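Local coordinates for protein short-chain-enoyl-CoA hydratase (Clostridium acetobutylicum, PDB 5Z7R) that catalyses the reversible hydration of crotonyl-CoA, and also accepts hexenoyl-CoA but no longer analogues, in butanoate metabolism, at residues K88-L96 with C113-I121; I121-F130 with L178-L188. All blocks are in the same frame, centred on the assembly; numbering follows the deposited sequence.

Interaction 1: residues K88-L96 with C113-I121; sequences KVFRRLELL and CEIAMSCDI
The ring of Phe90 lies against the start of 113-121, with Ile115 crossing over one of its faces at about a right angle. CB of Ile115 stands 4.0 Å from the centroid of the Phe90 ring, a CH-pi contact, and CD1 of Ile115 reaches CE1 of Phe90 at 3.5 Å. In the plane of the ring, CB of Glu114 meets the edge at CE2. Phe90 has CG anti to its carbonyl carbon (chi1 -71°), which carries the ring out to helix 111-117 although its CB does not point there. In the crotonase fold this helix bears Glu114, probably one of two catalytic glutamates; its OE2 accepts backbone N-H groups from Phe143 and Gly145. Ser118 points its CB at helix 76-95, yet its OG turns back to Glu114 O, 2.7 Å away, and that hydroxyl rests 3.5 Å from Phe90 CB. One turn on, Leu93 also crosses Ile115 at roughly a right angle, its CD2 lying 3.9 Å from Cys119 SG. The backbones come nearest where CA of Glu94 makes a C-H...O contact of 3.2 Å with Ser118 O. The Glu94 carboxylate runs elsewhere: OE2 forms a salt bridge with Arg91 NH2, and OE1 with Arg148 NE.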
loop_
_atom_site.group_PDB
_atom_site.type_symbol
_atom_site.label_atom_id
_atom_site.label_comp_id
_atom_site.label_asym_id
_atom_site.label_seq_id
_atom_site.Cartn_x
_atom_site.Cartn_y
_atom_site.Cartn_z
ATOM N N LYS A 88 -0.749 9.254 -19.247
ATOM C CA LYS A 88 0.443 8.548 -19.648
ATOM C C LYS A 88 1.553 9.552 -20.025
ATOM O O LYS A 88 2.715 9.344 -19.707
ATOM C CB LYS A 88 0.147 7.588 -20.800
ATOM C CG LYS A 88 1.325 6.690 -21.119
ATOM C CD LYS A 88 0.911 5.378 -21.799
ATOM C CE LYS A 88 0.341 5.594 -23.193
ATOM N NZ LYS A 88 1.173 6.526 -24.018
ATOM N N VAL A 89 1.185 10.634 -20.702
ATOM C CA VAL A 89 2.162 11.648 -21.064
ATOM C C VAL A 89 2.688 12.352 -19.801
ATOM O O VAL A 89 3.872 12.461 -19.583
ATOM C CB VAL A 89 1.576 12.712 -22.024
ATOM C CG1 VAL A 89 2.586 13.819 -22.204
ATOM C CG2 VAL A 89 1.221 12.099 -23.374
ATOM N N PHE A 90 1.781 12.823 -18.973
ATOM C CA PHE A 90 2.164 13.484 -17.704
ATOM C C PHE A 90 2.953 12.614 -16.717
ATOM O O PHE A 90 3.859 13.094 -16.055
ATOM C CB PHE A 90 0.902 13.989 -17.055
ATOM C CG PHE A 90 0.301 15.149 -17.768
ATOM C CD1 PHE A 90 0.744 15.512 -19.048
ATOM C CD2 PHE A 90 -0.685 15.904 -17.160
ATOM C CE1 PHE A 90 0.179 16.574 -19.708
ATOM C CE2 PHE A 90 -1.249 16.979 -17.820
ATOM C CZ PHE A 90 -0.825 17.308 -19.097
ATOM N N ARG A 91 2.621 11.329 -16.643
ATOM C CA ARG A 91 3.345 10.395 -15.786
ATOM C C ARG A 91 4.757 10.200 -16.271
ATOM O O ARG A 91 5.672 9.994 -15.455
ATOM C CB ARG A 91 2.638 9.039 -15.749
ATOM C CG ARG A 91 3.330 8.008 -14.900
ATOM C CD ARG A 91 3.395 8.503 -13.455
ATOM N NE ARG A 91 3.678 7.399 -12.553
ATOM C CZ ARG A 91 4.428 7.470 -11.452
ATOM N NH1 ARG A 91 4.621 6.362 -10.731
ATOM N NH2 ARG A 91 4.963 8.611 -11.049
ATOM N N ARG A 92 4.952 10.267 -17.591
ATOM C CA ARG A 92 6.289 10.087 -18.162
ATOM C C ARG A 92 7.182 11.269 -17.790
ATOM O O ARG A 92 8.382 11.097 -17.506
ATOM C CB ARG A 92 6.213 9.968 -19.681
ATOM C CG ARG A 92 7.537 9.571 -20.347
ATOM C CD ARG A 92 7.299 9.407 -21.836
ATOM N NE ARG A 92 8.477 9.009 -22.612
ATOM C CZ ARG A 92 8.427 8.780 -23.921
ATOM N NH1 ARG A 92 7.277 8.925 -24.568
ATOM N NH2 ARG A 92 9.517 8.440 -24.583
ATOM N N LEU A 93 6.576 12.450 -17.796
ATOM C CA LEU A 93 7.229 13.662 -17.353
ATOM C C LEU A 93 7.612 13.583 -15.858
ATOM O O LEU A 93 8.754 13.932 -15.464
ATOM C CB LEU A 93 6.313 14.858 -17.597
ATOM C CG LEU A 93 6.945 16.230 -17.380
ATOM C CD1 LEU A 93 7.955 16.549 -18.479
ATOM C CD2 LEU A 93 5.893 17.316 -17.372
ATOM N N GLU A 94 6.676 13.088 -15.043
ATOM C CA GLU A 94 6.891 12.985 -13.585
ATOM C C GLU A 94 8.047 12.073 -13.296
ATOM O O GLU A 94 8.867 12.369 -12.422
ATOM C CB GLU A 94 5.609 12.473 -12.923
ATOM C CG GLU A 94 5.624 12.322 -11.422
ATOM C CD GLU A 94 4.245 12.094 -10.944
ATOM O OE1 GLU A 94 3.691 13.031 -10.363
ATOM O OE2 GLU A 94 3.655 11.020 -11.251
ATOM N N LEU A 95 8.171 10.990 -14.071
ATOM C CA LEU A 95 9.210 9.976 -13.805
ATOM C C LEU A 95 10.508 10.260 -14.520
ATOM O O LEU A 95 11.547 9.635 -14.209
ATOM C CB LEU A 95 8.707 8.579 -14.230
ATOM C CG LEU A 95 7.614 8.011 -13.332
ATOM C CD1 LEU A 95 6.923 6.805 -13.955
ATOM C CD2 LEU A 95 8.222 7.652 -11.965
ATOM N N LEU A 96 10.451 11.153 -15.514
ATOM C CA LEU A 96 11.637 11.516 -16.298
ATOM C C LEU A 96 12.859 11.631 -15.417
ATOM O O LEU A 96 12.863 12.370 -14.436
ATOM C CB LEU A 96 11.388 12.861 -17.004
ATOM C CG LEU A 96 12.566 13.508 -17.734
ATOM C CD1 LEU A 96 13.208 12.498 -18.671
ATOM C CD2 LEU A 96 12.096 14.736 -18.498
ATOM N N CYS A 113 -2.829 23.137 -14.860
ATOM C CA CYS A 113 -2.526 22.823 -13.482
ATOM C C CYS A 113 -1.941 21.426 -13.401
ATOM O O CYS A 113 -0.875 21.210 -12.805
ATOM C CB CYS A 113 -3.780 22.896 -12.651
ATOM S SG CYS A 113 -3.363 22.993 -10.909
ATOM N N GLU A 114 -2.595 20.483 -14.085
ATOM C CA GLU A 114 -2.164 19.065 -14.045
ATOM C C GLU A 114 -0.793 18.860 -14.615
ATOM O O GLU A 114 -0.007 18.100 -14.044
ATOM C CB GLU A 114 -3.196 18.139 -14.695
ATOM C CG GLU A 114 -4.549 18.128 -13.965
ATOM C CD GLU A 114 -5.682 17.556 -14.810
ATOM O OE1 GLU A 114 -5.909 18.058 -15.936
ATOM O OE2 GLU A 114 -6.344 16.599 -14.359
ATOM N N ILE A 115 -0.430 19.561 -15.692
ATOM C CA ILE A 115 0.917 19.363 -16.204
ATOM C C ILE A 115 1.952 19.923 -15.244
ATOM O O ILE A 115 3.024 19.332 -15.029
ATOM C CB ILE A 115 1.121 19.907 -17.649
ATOM C CG1 ILE A 115 2.423 19.339 -18.241
ATOM C CG2 ILE A 115 1.116 21.441 -17.711
ATOM C CD1 ILE A 115 2.407 19.275 -19.756
ATOM N N ALA A 116 1.638 21.059 -14.645
ATOM C CA ALA A 116 2.566 21.710 -13.724
ATOM C C ALA A 116 2.783 20.797 -12.495
ATOM O O ALA A 116 3.921 20.634 -12.022
ATOM C CB ALA A 116 2.039 23.081 -13.320
ATOM N N MET A 117 1.702 20.166 -12.021
ATOM C CA MET A 117 1.784 19.237 -10.853
ATOM C C MET A 117 2.565 17.993 -11.173
ATOM O O MET A 117 2.998 17.282 -10.265
ATOM C CB MET A 117 0.408 18.833 -10.403
ATOM C CG MET A 117 -0.356 20.011 -9.873
ATOM S SD MET A 117 -1.814 19.659 -8.920
ATOM C CE MET A 117 -3.074 19.240 -10.115
ATOM N N SER A 118 2.782 17.751 -12.466
ATOM C CA SER A 118 3.521 16.595 -12.919
ATOM C C SER A 118 4.988 16.856 -13.049
ATOM O O SER A 118 5.729 15.943 -13.357
ATOM C CB SER A 118 2.971 16.091 -14.270
ATOM O OG SER A 118 1.550 15.922 -14.236
ATOM N N CYS A 119 5.438 18.084 -12.822
ATOM C CA CYS A 119 6.886 18.361 -12.701
ATOM C C CYS A 119 7.403 18.227 -11.260
ATOM O O CYS A 119 6.639 18.226 -10.293
ATOM C CB CYS A 119 7.194 19.776 -13.185
ATOM S SG CYS A 119 6.503 20.190 -14.799
ATOM N N ASP A 120 8.706 18.109 -11.130
ATOM C CA ASP A 120 9.347 18.045 -9.839
ATOM C C ASP A 120 9.117 19.285 -8.915
ATOM O O ASP A 120 8.722 19.131 -7.761
ATOM C CB ASP A 120 10.835 17.816 -10.060
ATOM C CG ASP A 120 11.117 16.474 -10.684
ATOM O OD1 ASP A 120 10.846 15.470 -10.010
ATOM O OD2 ASP A 120 11.606 16.412 -11.834
ATOM N N ILE A 121 9.357 20.491 -9.459
ATOM C CA ILE A 121 9.357 21.757 -8.746
ATOM C C ILE A 121 8.476 22.761 -9.482
ATOM O O ILE A 121 8.590 22.929 -10.696
ATOM C CB ILE A 121 10.794 22.288 -8.674
ATOM C CG1 ILE A 121 11.626 21.401 -7.756
ATOM C CG2 ILE A 121 10.848 23.711 -8.147
ATOM C CD1 ILE A 121 13.102 21.408 -8.073
#

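Interaction 2: residues I121-F130 with L178-L188; sequences IRIASSNARF and LVNKVVEPSEL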
loop_
_atom_site.group_PDB
_atom_site.type_symbol
_atom_site.label_atom_id
_atom_site.label_comp_id
_atom_site.label_asym_id
_atom_site.label_seq_id
_atom_site.Cartn_x
_atom_site.Cartn_y
_atom_site.Cartn_z
ATOM N N ILE A 121 9.357 20.491 -9.459
ATOM C CA ILE A 121 9.357 21.757 -8.746
ATOM C C ILE A 121 8.476 22.761 -9.482
ATOM O O ILE A 121 8.590 22.929 -10.696
ATOM C CB ILE A 121 10.794 22.288 -8.674
ATOM C CG1 ILE A 121 11.626 21.401 -7.756
ATOM C CG2 ILE A 121 10.848 23.711 -8.147
ATOM C CD1 ILE A 121 13.102 21.408 -8.073
ATOM N N ARG A 122 7.588 23.422 -8.768
ATOM C CA ARG A 122 6.786 24.473 -9.356
ATOM C C ARG A 122 7.222 25.808 -8.759
ATOM O O ARG A 122 7.503 25.939 -7.546
ATOM C CB ARG A 122 5.306 24.284 -9.050
ATOM C CG ARG A 122 4.623 23.217 -9.892
ATOM C CD ARG A 122 3.446 22.499 -9.204
ATOM N NE ARG A 122 3.833 21.780 -7.995
ATOM C CZ ARG A 122 4.652 20.746 -7.957
ATOM N NH1 ARG A 122 5.207 20.262 -9.070
ATOM N NH2 ARG A 122 4.933 20.185 -6.792
ATOM N N ILE A 123 7.224 26.801 -9.635
ATOM C CA ILE A 123 7.600 28.151 -9.324
ATOM C C ILE A 123 6.678 28.988 -10.189
ATOM O O ILE A 123 6.286 28.564 -11.268
ATOM C CB ILE A 123 9.114 28.275 -9.593
ATOM C CG1 ILE A 123 9.836 28.555 -8.286
ATOM C CG2 ILE A 123 9.501 29.232 -10.707
ATOM C CD1 ILE A 123 10.885 27.508 -7.986
ATOM N N ALA A 124 6.248 30.127 -9.697
ATOM C CA ALA A 124 5.221 30.871 -10.399
ATOM C C ALA A 124 5.565 32.339 -10.425
ATOM O O ALA A 124 6.378 32.788 -9.604
ATOM C CB ALA A 124 3.886 30.676 -9.733
ATOM N N SER A 125 4.931 33.070 -11.354
ATOM C CA SER A 125 5.002 34.535 -11.391
ATOM C C SER A 125 3.738 35.127 -10.783
ATOM O O SER A 125 2.662 34.532 -10.843
ATOM C CB SER A 125 5.291 35.099 -12.803
ATOM O OG SER A 125 4.304 34.746 -13.755
ATOM N N SER A 126 3.876 36.301 -10.173
ATOM C CA SER A 126 2.828 36.804 -9.275
ATOM C C SER A 126 1.479 36.929 -9.970
ATOM O O SER A 126 0.453 37.013 -9.315
ATOM C CB SER A 126 3.253 38.135 -8.604
ATOM O OG SER A 126 3.404 39.185 -9.556
ATOM N N ASN A 127 1.498 36.960 -11.298
ATOM C CA ASN A 127 0.281 36.948 -12.122
ATOM C C ASN A 127 -0.377 35.576 -12.285
ATOM O O ASN A 127 -1.549 35.512 -12.615
ATOM C CB ASN A 127 0.548 37.559 -13.508
ATOM C CG ASN A 127 1.449 36.698 -14.389
ATOM O OD1 ASN A 127 1.098 36.398 -15.538
ATOM N ND2 ASN A 127 2.609 36.306 -13.873
ATOM N N ALA A 128 0.352 34.488 -12.035
ATOM C CA ALA A 128 -0.213 33.151 -12.267
ATOM C C ALA A 128 -1.502 32.934 -11.500
ATOM O O ALA A 128 -1.745 33.567 -10.486
ATOM C CB ALA A 128 0.797 32.054 -11.966
ATOM N N ARG A 129 -2.357 32.081 -12.059
ATOM C CA ARG A 129 -3.547 31.552 -11.381
ATOM C C ARG A 129 -3.611 30.028 -11.522
ATOM O O ARG A 129 -3.167 29.474 -12.521
ATOM C CB ARG A 129 -4.813 32.150 -11.973
ATOM C CG ARG A 129 -4.839 33.658 -11.937
ATOM C CD ARG A 129 -6.262 34.142 -12.081
ATOM N NE ARG A 129 -6.441 35.473 -11.507
ATOM C CZ ARG A 129 -7.469 35.828 -10.740
ATOM N NH1 ARG A 129 -7.541 37.070 -10.288
ATOM N NH2 ARG A 129 -8.420 34.949 -10.409
ATOM N N PHE A 130 -4.166 29.353 -10.522
ATOM C CA PHE A 130 -4.265 27.887 -10.543
ATOM C C PHE A 130 -5.692 27.504 -10.304
ATOM O O PHE A 130 -6.422 28.219 -9.641
ATOM C CB PHE A 130 -3.376 27.215 -9.488
ATOM C CG PHE A 130 -1.925 27.440 -9.699
ATOM C CD1 PHE A 130 -1.340 28.642 -9.347
ATOM C CD2 PHE A 130 -1.137 26.469 -10.265
ATOM C CE1 PHE A 130 0.013 28.848 -9.545
ATOM C CE2 PHE A 130 0.212 26.678 -10.469
ATOM C CZ PHE A 130 0.788 27.853 -10.109
ATOM N N LEU A 178 1.332 24.547 -3.257
ATOM C CA LEU A 178 1.204 24.183 -4.671
ATOM C C LEU A 178 2.456 24.583 -5.423
ATOM O O LEU A 178 2.983 23.814 -6.263
ATOM C CB LEU A 178 -0.015 24.865 -5.292
ATOM C CG LEU A 178 -0.332 24.435 -6.715
ATOM C CD1 LEU A 178 -0.341 22.923 -6.859
ATOM C CD2 LEU A 178 -1.684 24.991 -7.148
ATOM N N VAL A 179 2.942 25.802 -5.109
ATOM C CA VAL A 179 4.252 26.257 -5.585
ATOM C C VAL A 179 5.234 26.478 -4.448
ATOM O O VAL A 179 4.807 26.711 -3.323
ATOM C CB VAL A 179 4.150 27.553 -6.398
ATOM C CG1 VAL A 179 3.359 27.270 -7.669
ATOM C CG2 VAL A 179 3.512 28.690 -5.584
ATOM N N ASN A 180 6.529 26.382 -4.794
ATOM C CA ASN A 180 7.662 26.652 -3.935
ATOM C C ASN A 180 8.104 28.125 -3.869
ATOM O O ASN A 180 8.774 28.517 -2.936
ATOM C CB ASN A 180 8.855 25.842 -4.413
ATOM C CG ASN A 180 8.647 24.356 -4.289
ATOM O OD1 ASN A 180 7.699 23.883 -3.648
ATOM N ND2 ASN A 180 9.554 23.598 -4.895
ATOM N N LYS A 181 7.779 28.924 -4.881
ATOM C CA LYS A 181 8.148 30.345 -4.909
ATOM C C LYS A 181 7.255 31.163 -5.804
ATOM O O LYS A 181 6.716 30.687 -6.808
ATOM C CB LYS A 181 9.539 30.535 -5.456
ATOM C CG LYS A 181 10.683 30.014 -4.626
ATOM C CD LYS A 181 11.947 30.752 -5.060
ATOM C CE LYS A 181 13.197 30.167 -4.424
ATOM N NZ LYS A 181 13.621 28.923 -5.124
ATOM N N VAL A 182 7.109 32.418 -5.437
ATOM C CA VAL A 182 6.487 33.408 -6.308
ATOM C C VAL A 182 7.539 34.501 -6.526
ATOM O O VAL A 182 8.263 34.848 -5.602
ATOM C CB VAL A 182 5.157 33.896 -5.727
ATOM C CG1 VAL A 182 4.439 34.848 -6.674
ATOM C CG2 VAL A 182 4.280 32.687 -5.448
ATOM N N VAL A 183 7.692 34.912 -7.785
ATOM C CA VAL A 183 8.549 36.025 -8.228
ATOM C C VAL A 183 7.704 36.834 -9.193
ATOM O O VAL A 183 6.566 36.449 -9.480
ATOM C CB VAL A 183 9.821 35.576 -8.961
ATOM C CG1 VAL A 183 10.741 34.768 -8.054
ATOM C CG2 VAL A 183 9.497 34.783 -10.207
ATOM N N GLU A 184 8.229 37.965 -9.667
ATOM C CA GLU A 184 7.509 38.787 -10.641
ATOM C C GLU A 184 7.791 38.237 -12.021
ATOM O O GLU A 184 8.811 37.571 -12.219
ATOM C CB GLU A 184 7.937 40.259 -10.541
ATOM C CG GLU A 184 7.421 40.966 -9.279
ATOM C CD GLU A 184 5.902 41.129 -9.242
ATOM O OE1 GLU A 184 5.326 41.864 -10.096
ATOM O OE2 GLU A 184 5.276 40.528 -8.336
ATOM N N PRO A 185 6.907 38.502 -12.993
ATOM C CA PRO A 185 7.196 38.058 -14.367
ATOM C C PRO A 185 8.655 38.229 -14.753
ATOM O O PRO A 185 9.326 37.245 -15.094
ATOM C CB PRO A 185 6.305 38.952 -15.190
ATOM C CG PRO A 185 5.099 39.118 -14.311
ATOM C CD PRO A 185 5.642 39.241 -12.918
ATOM N N SER A 186 9.190 39.434 -14.614
ATOM C CA SER A 186 10.522 39.687 -15.092
ATOM C C SER A 186 11.597 38.772 -14.498
ATOM O O SER A 186 12.629 38.556 -15.149
ATOM C CB SER A 186 10.898 41.159 -14.842
ATOM O OG SER A 186 12.252 41.379 -15.193
ATOM N N GLU A 187 11.388 38.268 -13.270
ATOM C CA GLU A 187 12.345 37.380 -12.599
ATOM C C GLU A 187 12.159 35.851 -12.895
ATOM O O GLU A 187 13.072 35.058 -12.670
ATOM C CB GLU A 187 12.257 37.588 -11.088
ATOM C CG GLU A 187 12.470 39.024 -10.612
ATOM C CD GLU A 187 12.395 39.174 -9.083
ATOM O OE1 GLU A 187 11.635 38.438 -8.405
ATOM O OE2 GLU A 187 13.088 40.058 -8.543
ATOM N N LEU A 188 10.993 35.438 -13.382
ATOM C CA LEU A 188 10.661 33.987 -13.495
ATOM C C LEU A 188 11.732 33.049 -14.107
ATOM O O LEU A 188 12.213 32.107 -13.465
ATOM C CB LEU A 188 9.345 33.824 -14.245
ATOM C CG LEU A 188 8.769 32.405 -14.363
ATOM C CD1 LEU A 188 8.985 31.647 -13.063
ATOM C CD2 LEU A 188 7.292 32.450 -14.676
#
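Arg122 reaches across to Leu178 and Val179; its CB packs 3.8 Å from Val179 CG1. CG passes Leu178 O at 4.0 Å and CD comes closer. A bend at chi3 (-61°) then presents NE, which donates to Leu178 O at 2.8 Å, nearly along the C=O axis though with an N-H...O angle of only 138°. CZ sits behind NE, with Leu178 O at the guanidinium edge, 17° out of its plane. NH1 turns back to the carbonyls of Ala116 and Cys119. Beyond Arg122 the segments run as parallel neighbours in the main sheet of the crotonase fold, 182-183 being one of its two outermost strands within the chain. Asn180 N binds Arg122 O, Ala124 N binds Lys181 O, and Val183 N binds Ala124 O; a weak bond from Ser126 N to Val183 O ends the ladder. Phe130 takes Leu178 over one ring face, CD2 to CD2 3.5 Å, while its CZ meets Val179 CG1 at 3.6 Å. Ile123 and Leu188 pass head to tail, tightly packed at CG2 and CD1 (3.4 Å). At the exposed end, Ser126 OG donates to Glu184 OE2 at 2.6 Å from above the carboxylate plane. Asn180 ND2 reaches Gln160 of a neighbouring subunit. Buried Arg122 thus ties helix 111-117 and the loop after it to Leu178, and the carbonyl dipoles round NE and NH1 probably stabilise its charge.

Overall arrangement
Interaction 1 is wholly buried, near the centre of the chain; interaction 2 starts in the interior and runs out to the solvent-exposed end of the sheet, the two centres about 17 Å apart. In 1, helix 76-95 meets helix 111-117 and the loop after it mostly through side-chain packing, with no hydrogen bond across; 2 combines a parallel backbone ladder with apolar packing and two side-chain hydrogen bonds, from Arg122 and Ser126. Helix 111-117 leads through a three-residue loop into strand 121-125, and Ile121 belongs to both contacts. Met117 SD packs on Leu178 CD1, and Cys113 SG on Phe130 CD2, linking the helix to both segments of interaction 2. Both contacts also touch the same neighbouring subunit.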